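Long-range contacts in alpha-/beta-galactoside alpha-2,3-sialyltransferase (Photobacterium phosphoreum, PDB 2ZWI), which probably transfers sialic acid to galactosides in alpha-2,3 linkage and binds cytidine-5'-monophosphate and a zinc ion: residues L14-N25 / M198-F206; F220-Y229 / A307-P315. One frame throughout, in Å; residues are numbered along the deposited sequence.

From the N terminus, the chain makes strand 3-10 and then helix 14-26. Interaction 1 brings this helix against the loop at 198-206, which follows strand 195-197. It closes a loop of 172 residues that holds most of the first parallel sheet. The chain then passes through helix 208-218 and enters helix 223-230. Interaction 2 joins 220-229 to 307-315 and closes a loop of 77 residues. The two closures run in series; they neither nest nor cross. They still touch in space. Met310 CE lies 3.4 Å from Trp200 CE3 and 3.5 Å from Thr21 OG1. Helix 305-310 thus meets both segments of interaction 1, next to the nucleotide pocket.

Interaction 1 of 2, residues L14-N25 / M198-F206; sequences LPTIQQMTQIIN and MKWDYFTTF
Thr21, whose methyl covers the Tyr202 ring, grips Ile17 O twice. Its N and its OG1, the latter at 2.7 Å from Ile17 O, give hydrogen bonds from opposite faces of the carbonyl plane. The OG1 bond holds the rotation of the threonine (chi1 -53°), with CG2 anti to the backbone N and over one face of Tyr202. CG2 is 3.8 Å from the ring centroid, a CH-pi contact. Asn25 meets the edge of the same ring. Tyr202 OH lies 2.7 Å from Gln22 OE1, a weak bond whose proton is not settled. The amide and ring planes are 73° apart.

Phe206 brings CE2 to Ile24 CG2 at 3.7 Å, and the two side chains cross at about a right angle. At the other end, Leu14 CD1 comes to the edge of the Trp200 ring, 3.4 Å from CH2. Leu14 CD1 also meets Met198 SD at 3.9 Å, tip to tip. Gln18 stands over a face of the indole. Trp200 also packs on Glu306, a CMP-binding residue. Helix 14-26 follows strand 3-10 of a parallel sheet, as in the N-terminal Rossmann-like domain of a GT-B glycosyltransferase, and its start borders the nucleotide cleft.

Interaction 2 of 2, residues F220-Y229 / A307-P315; sequences FNPEKIKEQY and ALIMTDALP
A Schellman motif ends helix 305-310, and Phe220, Pro222 and one side of helix 223-230 pack against this helix end and the turn after it. Ala313 N bonds to Leu308 O and Asp312 N to Ile309 O. Asp312 has positive phi and is the C-prime residue. The turn presents backbone carbonyls to the other segment. Lys226 reaches one of them, Thr311 O, with a chain extended beyond CG. Its NZ gives a hydrogen bond to Thr311 O at 3.0 Å, nearly in line with the carbonyl bond (C=O...N angle 163°). A cation here would probably suit the negative end of the helix dipole.

Tyr229 OH gives a hydrogen bond to Ala313 O at 2.7 Å. The hydroxyl comes in 48° out of the carbonyl plane, away from the lone-pair directions. Within its own helix, Ile225 CD1 covers one face of the Tyr229 ring. Ile225 CG2 touches Ala313 CB at 3.6 Å. The Ala313 methyl also meets Lys226 CE, at 3.9 Å.

Both segments belong to the half of the GT-B fold with the second parallel sheet, which supplies most of the CMP pocket. Helix 305-310 follows strand 297-299 of that sheet, and strand 317-321 comes after the turn. Tyr229 and Pro315 both pack on Ile238 of the inner strand 236-240.

Asn221 caps the helix start, as its OD1 accepts from Glu223 N. Beside it, Phe220 crosses the Leu308 side chain at about a right angle. With CG anti to the backbone N (chi1 172°), the ring reaches helix 305-310, and CZ meets Leu308 CD2 at 3.5 Å. Thr311 OG1 sits at the ring edge, in plane, 3.3 Å from CE2. That hydroxyl gives a hydrogen bond to Ala307 O at 2.8 Å. Thr311 N reaches the same oxygen from the opposite face of its plane. Pro222 CB packs on Thr311 OG1 at 3.6 Å.

Interaction 1 of 2, residues L14-N25 / M198-F206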
loop_
_atom_site.group_PDB
_atom_site.type_symbol
_atom_site.label_atom_id
_atom_site.label_comp_id
_atom_site.label_asym_id
_atom_site.label_seq_id
_atom_site.Cartn_x
_atom_site.Cartn_y
_atom_site.Cartn_z
ATOM N N LEU A 14 -2.312 1.864 2.711
ATOM C CA LEU A 14 -1.263 0.850 2.843
ATOM C C LEU A 14 -0.054 1.395 3.605
ATOM O O LEU A 14 0.358 0.783 4.589
ATOM C CB LEU A 14 -0.861 0.244 1.489
ATOM C CG LEU A 14 0.485 -0.506 1.380
ATOM C CD1 LEU A 14 0.520 -1.778 2.204
ATOM C CD2 LEU A 14 0.796 -0.809 -0.083
ATOM N N PRO A 15 0.514 2.546 3.169
ATOM C CA PRO A 15 1.612 3.113 3.972
ATOM C C PRO A 15 1.232 3.409 5.426
ATOM O O PRO A 15 2.056 3.238 6.309
ATOM C CB PRO A 15 1.981 4.401 3.220
ATOM C CG PRO A 15 1.562 4.129 1.793
ATOM C CD PRO A 15 0.270 3.346 1.949
ATOM N N THR A 16 -0.006 3.837 5.672
ATOM C CA THR A 16 -0.444 4.133 7.020
ATOM C C THR A 16 -0.399 2.867 7.865
ATOM O O THR A 16 0.167 2.876 8.952
ATOM C CB THR A 16 -1.863 4.745 7.049
ATOM O OG1 THR A 16 -1.847 6.029 6.408
ATOM C CG2 THR A 16 -2.356 4.893 8.472
ATOM N N ILE A 17 -0.978 1.784 7.347
ATOM C CA ILE A 17 -1.068 0.513 8.077
ATOM C C ILE A 17 0.328 -0.053 8.385
ATOM O O ILE A 17 0.590 -0.512 9.502
ATOM C CB ILE A 17 -1.943 -0.533 7.300
ATOM C CG1 ILE A 17 -3.388 -0.027 7.096
ATOM C CG2 ILE A 17 -1.900 -1.909 7.960
ATOM C CD1 ILE A 17 -4.228 0.112 8.359
ATOM N N GLN A 18 1.215 -0.013 7.390
ATOM C CA GLN A 18 2.620 -0.389 7.576
ATOM C C GLN A 18 3.354 0.552 8.550
ATOM O O GLN A 18 4.154 0.111 9.381
ATOM C CB GLN A 18 3.341 -0.466 6.229
ATOM C CG GLN A 18 3.037 -1.753 5.434
ATOM C CD GLN A 18 3.812 -2.958 5.949
ATOM O OE1 GLN A 18 3.400 -4.104 5.770
ATOM N NE2 GLN A 18 4.944 -2.705 6.575
ATOM N N GLN A 19 3.071 1.846 8.466
ATOM C CA GLN A 19 3.681 2.794 9.399
ATOM C C GLN A 19 3.214 2.556 10.830
ATOM O O GLN A 19 4.039 2.516 11.739
ATOM C CB GLN A 19 3.444 4.244 8.971
ATOM C CG GLN A 19 4.246 4.693 7.747
ATOM C CD GLN A 19 3.772 6.041 7.233
ATOM O OE1 GLN A 19 3.148 6.806 7.967
ATOM N NE2 GLN A 19 4.068 6.343 5.977
ATOM N N MET A 20 1.906 2.370 11.029
ATOM C CA MET A 20 1.365 2.030 12.361
ATOM C C MET A 20 2.084 0.804 12.922
ATOM O O MET A 20 2.529 0.785 14.064
ATOM C CB MET A 20 -0.142 1.746 12.290
ATOM C CG MET A 20 -1.031 2.944 12.000
ATOM S SD MET A 20 -2.712 2.427 11.596
ATOM C CE MET A 20 -3.558 4.001 11.586
ATOM N N THR A 21 2.216 -0.220 12.090
ATOM C CA THR A 21 2.826 -1.474 12.516
ATOM C C THR A 21 4.305 -1.318 12.928
ATOM O O THR A 21 4.731 -1.905 13.912
ATOM C CB THR A 21 2.641 -2.557 11.438
ATOM O OG1 THR A 21 1.248 -2.645 11.093
ATOM C CG2 THR A 21 3.097 -3.898 11.944
ATOM N N GLN A 22 5.072 -0.523 12.178
ATOM C CA GLN A 22 6.471 -0.236 12.528
ATOM C C GLN A 22 6.609 0.533 13.846
ATOM O O GLN A 22 7.492 0.230 14.664
ATOM C CB GLN A 22 7.159 0.539 11.394
ATOM C CG GLN A 22 7.127 -0.169 10.030
ATOM C CD GLN A 22 8.212 -1.221 9.871
ATOM O OE1 GLN A 22 8.234 -2.231 10.576
ATOM N NE2 GLN A 22 9.117 -0.991 8.922
ATOM N N ILE A 23 5.747 1.531 14.048
ATOM C CA ILE A 23 5.725 2.302 15.297
ATOM C C ILE A 23 5.539 1.330 16.461
ATOM O O ILE A 23 6.307 1.359 17.421
ATOM C CB ILE A 23 4.587 3.363 15.324
ATOM C CG1 ILE A 23 4.936 4.561 14.427
ATOM C CG2 ILE A 23 4.283 3.807 16.779
ATOM C CD1 ILE A 23 3.725 5.480 14.083
ATOM N N ILE A 24 4.550 0.448 16.332
ATOM C CA ILE A 24 4.226 -0.541 17.369
ATOM C C ILE A 24 5.386 -1.523 17.575
ATOM O O ILE A 24 5.749 -1.825 18.714
ATOM C CB ILE A 24 2.906 -1.286 17.036
ATOM C CG1 ILE A 24 1.716 -0.316 17.026
ATOM C CG2 ILE A 24 2.652 -2.439 17.999
ATOM C CD1 ILE A 24 0.531 -0.839 16.175
ATOM N N ASN A 25 5.980 -1.988 16.477
ATOM C CA ASN A 25 7.063 -2.959 16.555
ATOM C C ASN A 25 8.291 -2.362 17.227
ATOM O O ASN A 25 8.908 -2.996 18.087
ATOM C CB ASN A 25 7.446 -3.476 15.165
ATOM C CG ASN A 25 8.443 -4.619 15.225
ATOM O OD1 ASN A 25 8.185 -5.646 15.853
ATOM N ND2 ASN A 25 9.581 -4.447 14.568
ATOM N N MET A 198 8.182 -5.471 2.221
ATOM C CA MET A 198 7.138 -5.280 3.234
ATOM C C MET A 198 6.812 -6.610 3.899
ATOM O O MET A 198 6.586 -7.620 3.208
ATOM C CB MET A 198 5.861 -4.691 2.640
ATOM C CG MET A 198 5.895 -3.195 2.449
ATOM S SD MET A 198 4.306 -2.622 1.841
ATOM C CE MET A 198 4.640 -0.912 1.476
ATOM N N LYS A 199 6.815 -6.608 5.232
ATOM C CA LYS A 199 6.482 -7.800 6.015
ATOM C C LYS A 199 5.064 -7.735 6.574
ATOM O O LYS A 199 4.534 -6.651 6.842
ATOM C CB LYS A 199 7.493 -8.022 7.147
ATOM C CG LYS A 199 8.937 -8.152 6.663
ATOM C CD LYS A 199 9.126 -9.255 5.616
ATOM C CE LYS A 199 9.112 -10.639 6.245
ATOM N NZ LYS A 199 9.768 -11.631 5.347
ATOM N N TRP A 200 4.455 -8.905 6.747
ATOM C CA TRP A 200 3.062 -8.998 7.170
ATOM C C TRP A 200 2.860 -9.987 8.327
ATOM O O TRP A 200 1.726 -10.299 8.717
ATOM C CB TRP A 200 2.169 -9.352 5.968
ATOM C CG TRP A 200 2.177 -8.284 4.864
ATOM C CD1 TRP A 200 2.892 -8.310 3.698
ATOM C CD2 TRP A 200 1.437 -7.049 4.848
ATOM N NE1 TRP A 200 2.646 -7.173 2.960
ATOM C CE2 TRP A 200 1.759 -6.382 3.640
ATOM C CE3 TRP A 200 0.530 -6.448 5.729
ATOM C CZ2 TRP A 200 1.217 -5.141 3.299
ATOM C CZ3 TRP A 200 -0.009 -5.200 5.396
ATOM C CH2 TRP A 200 0.329 -4.569 4.179
ATOM N N ASP A 201 3.965 -10.446 8.899
ATOM C CA ASP A 201 3.936 -11.480 9.940
ATOM C C ASP A 201 4.314 -10.916 11.308
ATOM O O ASP A 201 4.766 -11.656 12.182
ATOM C CB ASP A 201 4.880 -12.627 9.557
ATOM C CG ASP A 201 6.323 -12.169 9.373
ATOM O OD1 ASP A 201 6.611 -10.953 9.483
ATOM O OD2 ASP A 201 7.189 -13.035 9.122
ATOM N N TYR A 202 4.138 -9.609 11.479
ATOM C CA TYR A 202 4.440 -8.939 12.747
ATOM C C TYR A 202 3.680 -9.528 13.935
ATOM O O TYR A 202 4.227 -9.625 15.040
ATOM C CB TYR A 202 4.157 -7.432 12.643
ATOM C CG TYR A 202 5.157 -6.688 11.788
ATOM C CD1 TYR A 202 4.920 -6.474 10.429
ATOM C CD2 TYR A 202 6.345 -6.199 12.338
ATOM C CE1 TYR A 202 5.838 -5.797 9.637
ATOM C CE2 TYR A 202 7.270 -5.518 11.555
ATOM C CZ TYR A 202 7.008 -5.314 10.207
ATOM O OH TYR A 202 7.931 -4.649 9.425
ATOM N N PHE A 203 2.431 -9.932 13.711
ATOM C CA PHE A 203 1.599 -10.457 14.801
ATOM C C PHE A 203 2.142 -11.748 15.422
ATOM O O PHE A 203 1.782 -12.097 16.538
ATOM C CB PHE A 203 0.138 -10.622 14.362
ATOM C CG PHE A 203 -0.726 -9.428 14.669
ATOM C CD1 PHE A 203 -0.308 -8.134 14.341
ATOM C CD2 PHE A 203 -1.977 -9.596 15.266
ATOM C CE1 PHE A 203 -1.113 -7.019 14.636
ATOM C CE2 PHE A 203 -2.795 -8.486 15.550
ATOM C CZ PHE A 203 -2.360 -7.201 15.234
ATOM N N THR A 204 3.006 -12.443 14.689
ATOM C CA THR A 204 3.650 -13.665 15.172
ATOM C C THR A 204 4.548 -13.374 16.388
ATOM O O THR A 204 4.666 -14.213 17.277
ATOM C CB THR A 204 4.425 -14.358 14.007
ATOM O OG1 THR A 204 3.479 -14.777 13.015
ATOM C CG2 THR A 204 5.221 -15.565 14.458
ATOM N N THR A 205 5.140 -12.180 16.443
ATOM C CA THR A 205 6.047 -11.815 17.538
ATOM C C THR A 205 5.491 -10.759 18.509
ATOM O O THR A 205 6.073 -10.531 19.572
ATOM C CB THR A 205 7.435 -11.367 17.021
ATOM O OG1 THR A 205 7.287 -10.272 16.109
ATOM C CG2 THR A 205 8.153 -12.511 16.311
ATOM N N PHE A 206 4.375 -10.127 18.139
ATOM C CA PHE A 206 3.726 -9.109 18.969
ATOM C C PHE A 206 3.134 -9.712 20.239
ATOM O O PHE A 206 2.484 -10.767 20.197
ATOM C CB PHE A 206 2.590 -8.435 18.188
ATOM C CG PHE A 206 3.021 -7.273 17.314
ATOM C CD1 PHE A 206 4.365 -6.964 17.118
ATOM C CD2 PHE A 206 2.058 -6.494 16.671
ATOM C CE1 PHE A 206 4.739 -5.892 16.316
ATOM C CE2 PHE A 206 2.424 -5.433 15.850
ATOM C CZ PHE A 206 3.767 -5.127 15.676
#

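Interaction 2 of 2, residues F220-Y229 / A307-P315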
loop_
_atom_site.group_PDB
_atom_site.type_symbol
_atom_site.label_atom_id
_atom_site.label_comp_id
_atom_site.label_asym_id
_atom_site.label_seq_id
_atom_site.Cartn_x
_atom_site.Cartn_y
_atom_site.Cartn_z
ATOM N N PHE A 220 -9.983 -1.495 14.036
ATOM C CA PHE A 220 -10.356 -2.814 13.536
ATOM C C PHE A 220 -9.918 -3.926 14.481
ATOM O O PHE A 220 -8.773 -3.957 14.924
ATOM C CB PHE A 220 -9.794 -3.073 12.129
ATOM C CG PHE A 220 -10.003 -4.489 11.653
ATOM C CD1 PHE A 220 -11.271 -4.933 11.261
ATOM C CD2 PHE A 220 -8.947 -5.390 11.630
ATOM C CE1 PHE A 220 -11.470 -6.243 10.843
ATOM C CE2 PHE A 220 -9.146 -6.716 11.218
ATOM C CZ PHE A 220 -10.409 -7.136 10.824
ATOM N N ASN A 221 -10.838 -4.845 14.760
ATOM C CA ASN A 221 -10.565 -6.019 15.579
ATOM C C ASN A 221 -11.083 -7.222 14.810
ATOM O O ASN A 221 -12.255 -7.232 14.426
ATOM C CB ASN A 221 -11.300 -5.898 16.922
ATOM C CG ASN A 221 -10.931 -6.987 17.899
ATOM O OD1 ASN A 221 -10.942 -8.171 17.571
ATOM N ND2 ASN A 221 -10.629 -6.586 19.131
ATOM N N PRO A 222 -10.209 -8.219 14.548
ATOM C CA PRO A 222 -10.547 -9.328 13.655
ATOM C C PRO A 222 -11.449 -10.404 14.248
ATOM O O PRO A 222 -11.698 -11.399 13.575
ATOM C CB PRO A 222 -9.178 -9.948 13.353
ATOM C CG PRO A 222 -8.404 -9.705 14.586
ATOM C CD PRO A 222 -8.824 -8.336 15.038
ATOM N N GLU A 223 -11.916 -10.222 15.484
ATOM C CA GLU A 223 -12.675 -11.271 16.171
ATOM C C GLU A 223 -13.944 -11.700 15.422
ATOM O O GLU A 223 -14.153 -12.891 15.234
ATOM C CB GLU A 223 -12.988 -10.887 17.625
ATOM C CG GLU A 223 -13.633 -12.011 18.453
ATOM C CD GLU A 223 -12.818 -13.312 18.470
ATOM O OE1 GLU A 223 -11.559 -13.259 18.356
ATOM O OE2 GLU A 223 -13.444 -14.399 18.604
ATOM N N LYS A 224 -14.766 -10.739 14.993
ATOM C CA LYS A 224 -16.013 -11.047 14.267
ATOM C C LYS A 224 -15.739 -11.848 12.998
ATOM O O LYS A 224 -16.370 -12.870 12.755
ATOM C CB LYS A 224 -16.793 -9.768 13.939
ATOM C CG LYS A 224 -18.054 -9.960 13.082
ATOM C CD LYS A 224 -18.817 -8.655 12.954
ATOM C CE LYS A 224 -20.062 -8.790 12.084
ATOM N NZ LYS A 224 -21.066 -7.718 12.382
ATOM N N ILE A 225 -14.790 -11.379 12.193
ATOM C CA ILE A 225 -14.457 -12.050 10.933
ATOM C C ILE A 225 -13.881 -13.459 11.158
ATOM O O ILE A 225 -14.225 -14.397 10.435
ATOM C CB ILE A 225 -13.522 -11.165 10.062
ATOM C CG1 ILE A 225 -13.833 -11.301 8.565
ATOM C CG2 ILE A 225 -12.050 -11.367 10.401
ATOM C CD1 ILE A 225 -13.987 -12.706 8.028
ATOM N N LYS A 226 -13.028 -13.606 12.170
ATOM C CA LYS A 226 -12.467 -14.906 12.495
ATOM C C LYS A 226 -13.558 -15.896 12.942
ATOM O O LYS A 226 -13.462 -17.082 12.652
ATOM C CB LYS A 226 -11.340 -14.777 13.535
ATOM C CG LYS A 226 -10.113 -14.048 12.987
ATOM C CD LYS A 226 -8.915 -14.095 13.932
ATOM C CE LYS A 226 -7.644 -13.731 13.155
ATOM N NZ LYS A 226 -6.358 -13.769 13.944
ATOM N N GLU A 227 -14.590 -15.403 13.629
ATOM C CA GLU A 227 -15.750 -16.227 13.984
ATOM C C GLU A 227 -16.553 -16.611 12.742
ATOM O O GLU A 227 -17.022 -17.747 12.628
ATOM C CB GLU A 227 -16.656 -15.494 14.986
ATOM C CG GLU A 227 -16.094 -15.466 16.400
ATOM C CD GLU A 227 -16.825 -14.515 17.325
ATOM O OE1 GLU A 227 -16.283 -14.246 18.422
ATOM O OE2 GLU A 227 -17.928 -14.033 16.976
ATOM N N GLN A 228 -16.704 -15.660 11.821
ATOM C CA GLN A 228 -17.398 -15.905 10.545
ATOM C C GLN A 228 -16.710 -16.974 9.688
ATOM O O GLN A 228 -17.373 -17.812 9.076
ATOM C CB GLN A 228 -17.539 -14.608 9.753
ATOM C CG GLN A 228 -18.590 -13.651 10.299
ATOM C CD GLN A 228 -18.514 -12.266 9.662
ATOM O OE1 GLN A 228 -17.448 -11.834 9.198
ATOM N NE2 GLN A 228 -19.637 -11.565 9.642
ATOM N N TYR A 229 -15.381 -16.930 9.645
ATOM C CA TYR A 229 -14.585 -17.942 8.968
ATOM C C TYR A 229 -14.881 -19.365 9.475
ATOM O O TYR A 229 -14.975 -20.300 8.681
ATOM C CB TYR A 229 -13.090 -17.652 9.142
ATOM C CG TYR A 229 -12.523 -16.519 8.293
ATOM C CD1 TYR A 229 -13.098 -16.164 7.071
ATOM C CD2 TYR A 229 -11.369 -15.836 8.698
ATOM C CE1 TYR A 229 -12.556 -15.126 6.287
ATOM C CE2 TYR A 229 -10.823 -14.795 7.918
ATOM C CZ TYR A 229 -11.420 -14.453 6.723
ATOM O OH TYR A 229 -10.889 -13.442 5.952
ATOM N N ALA A 307 -5.439 -4.515 6.705
ATOM C CA ALA A 307 -5.766 -4.766 8.117
ATOM C C ALA A 307 -6.114 -6.244 8.369
ATOM O O ALA A 307 -5.716 -6.814 9.391
ATOM C CB ALA A 307 -6.881 -3.839 8.601
ATOM N N LEU A 308 -6.838 -6.858 7.430
ATOM C CA LEU A 308 -7.106 -8.294 7.466
ATOM C C LEU A 308 -5.816 -9.094 7.381
ATOM O O LEU A 308 -5.658 -10.113 8.063
ATOM C CB LEU A 308 -8.026 -8.735 6.317
ATOM C CG LEU A 308 -9.400 -8.072 6.154
ATOM C CD1 LEU A 308 -10.188 -8.724 5.018
ATOM C CD2 LEU A 308 -10.171 -8.127 7.440
ATOM N N ILE A 309 -4.914 -8.655 6.509
ATOM C CA ILE A 309 -3.640 -9.339 6.347
ATOM C C ILE A 309 -2.825 -9.252 7.642
ATOM O O ILE A 309 -2.332 -10.268 8.143
ATOM C CB ILE A 309 -2.820 -8.791 5.146
ATOM C CG1 ILE A 309 -3.586 -9.000 3.831
ATOM C CG2 ILE A 309 -1.463 -9.489 5.084
ATOM C CD1 ILE A 309 -3.094 -8.134 2.669
ATOM N N MET A 310 -2.678 -8.040 8.168
ATOM C CA MET A 310 -1.793 -7.808 9.315
ATOM C C MET A 310 -2.275 -8.556 10.565
ATOM O O MET A 310 -1.453 -9.044 11.355
ATOM C CB MET A 310 -1.622 -6.304 9.592
ATOM C CG MET A 310 -0.427 -5.971 10.491
ATOM S SD MET A 310 1.146 -6.529 9.808
ATOM C CE MET A 310 1.583 -5.158 8.747
ATOM N N THR A 311 -3.600 -8.672 10.709
ATOM C CA THR A 311 -4.213 -9.336 11.861
ATOM C C THR A 311 -4.374 -10.853 11.678
ATOM O O THR A 311 -4.977 -11.525 12.518
ATOM C CB THR A 311 -5.567 -8.670 12.279
ATOM O OG1 THR A 311 -6.526 -8.745 11.215
ATOM C CG2 THR A 311 -5.360 -7.221 12.671
ATOM N N ASP A 312 -3.812 -11.377 10.582
ATOM C CA ASP A 312 -3.896 -12.787 10.205
ATOM C C ASP A 312 -5.350 -13.291 10.122
ATOM O O ASP A 312 -5.678 -14.358 10.640
ATOM C CB ASP A 312 -3.036 -13.651 11.156
ATOM C CG ASP A 312 -2.788 -15.056 10.628
ATOM O OD1 ASP A 312 -2.545 -15.946 11.467
ATOM O OD2 ASP A 312 -2.841 -15.288 9.395
ATOM N N ALA A 313 -6.215 -12.513 9.474
ATOM C CA ALA A 313 -7.605 -12.908 9.281
ATOM C C ALA A 313 -7.851 -13.139 7.796
ATOM O O ALA A 313 -8.640 -12.444 7.168
ATOM C CB ALA A 313 -8.538 -11.859 9.835
ATOM N N LEU A 314 -7.157 -14.132 7.248
ATOM C CA LEU A 314 -7.155 -14.384 5.804
ATOM C C LEU A 314 -8.021 -15.589 5.466
ATOM O O LEU A 314 -8.098 -16.519 6.268
ATOM C CB LEU A 314 -5.722 -14.614 5.308
ATOM C CG LEU A 314 -4.907 -13.474 4.675
ATOM C CD1 LEU A 314 -5.583 -12.095 4.724
ATOM C CD2 LEU A 314 -3.539 -13.446 5.313
ATOM N N PRO A 315 -8.649 -15.582 4.270
ATOM C CA PRO A 315 -9.490 -16.684 3.837
ATOM C C PRO A 315 -8.629 -17.751 3.174
ATOM O O PRO A 315 -7.402 -17.598 3.084
ATOM C CB PRO A 315 -10.386 -16.025 2.792
ATOM C CG PRO A 315 -9.470 -15.043 2.127
ATOM C CD PRO A 315 -8.588 -14.519 3.243
#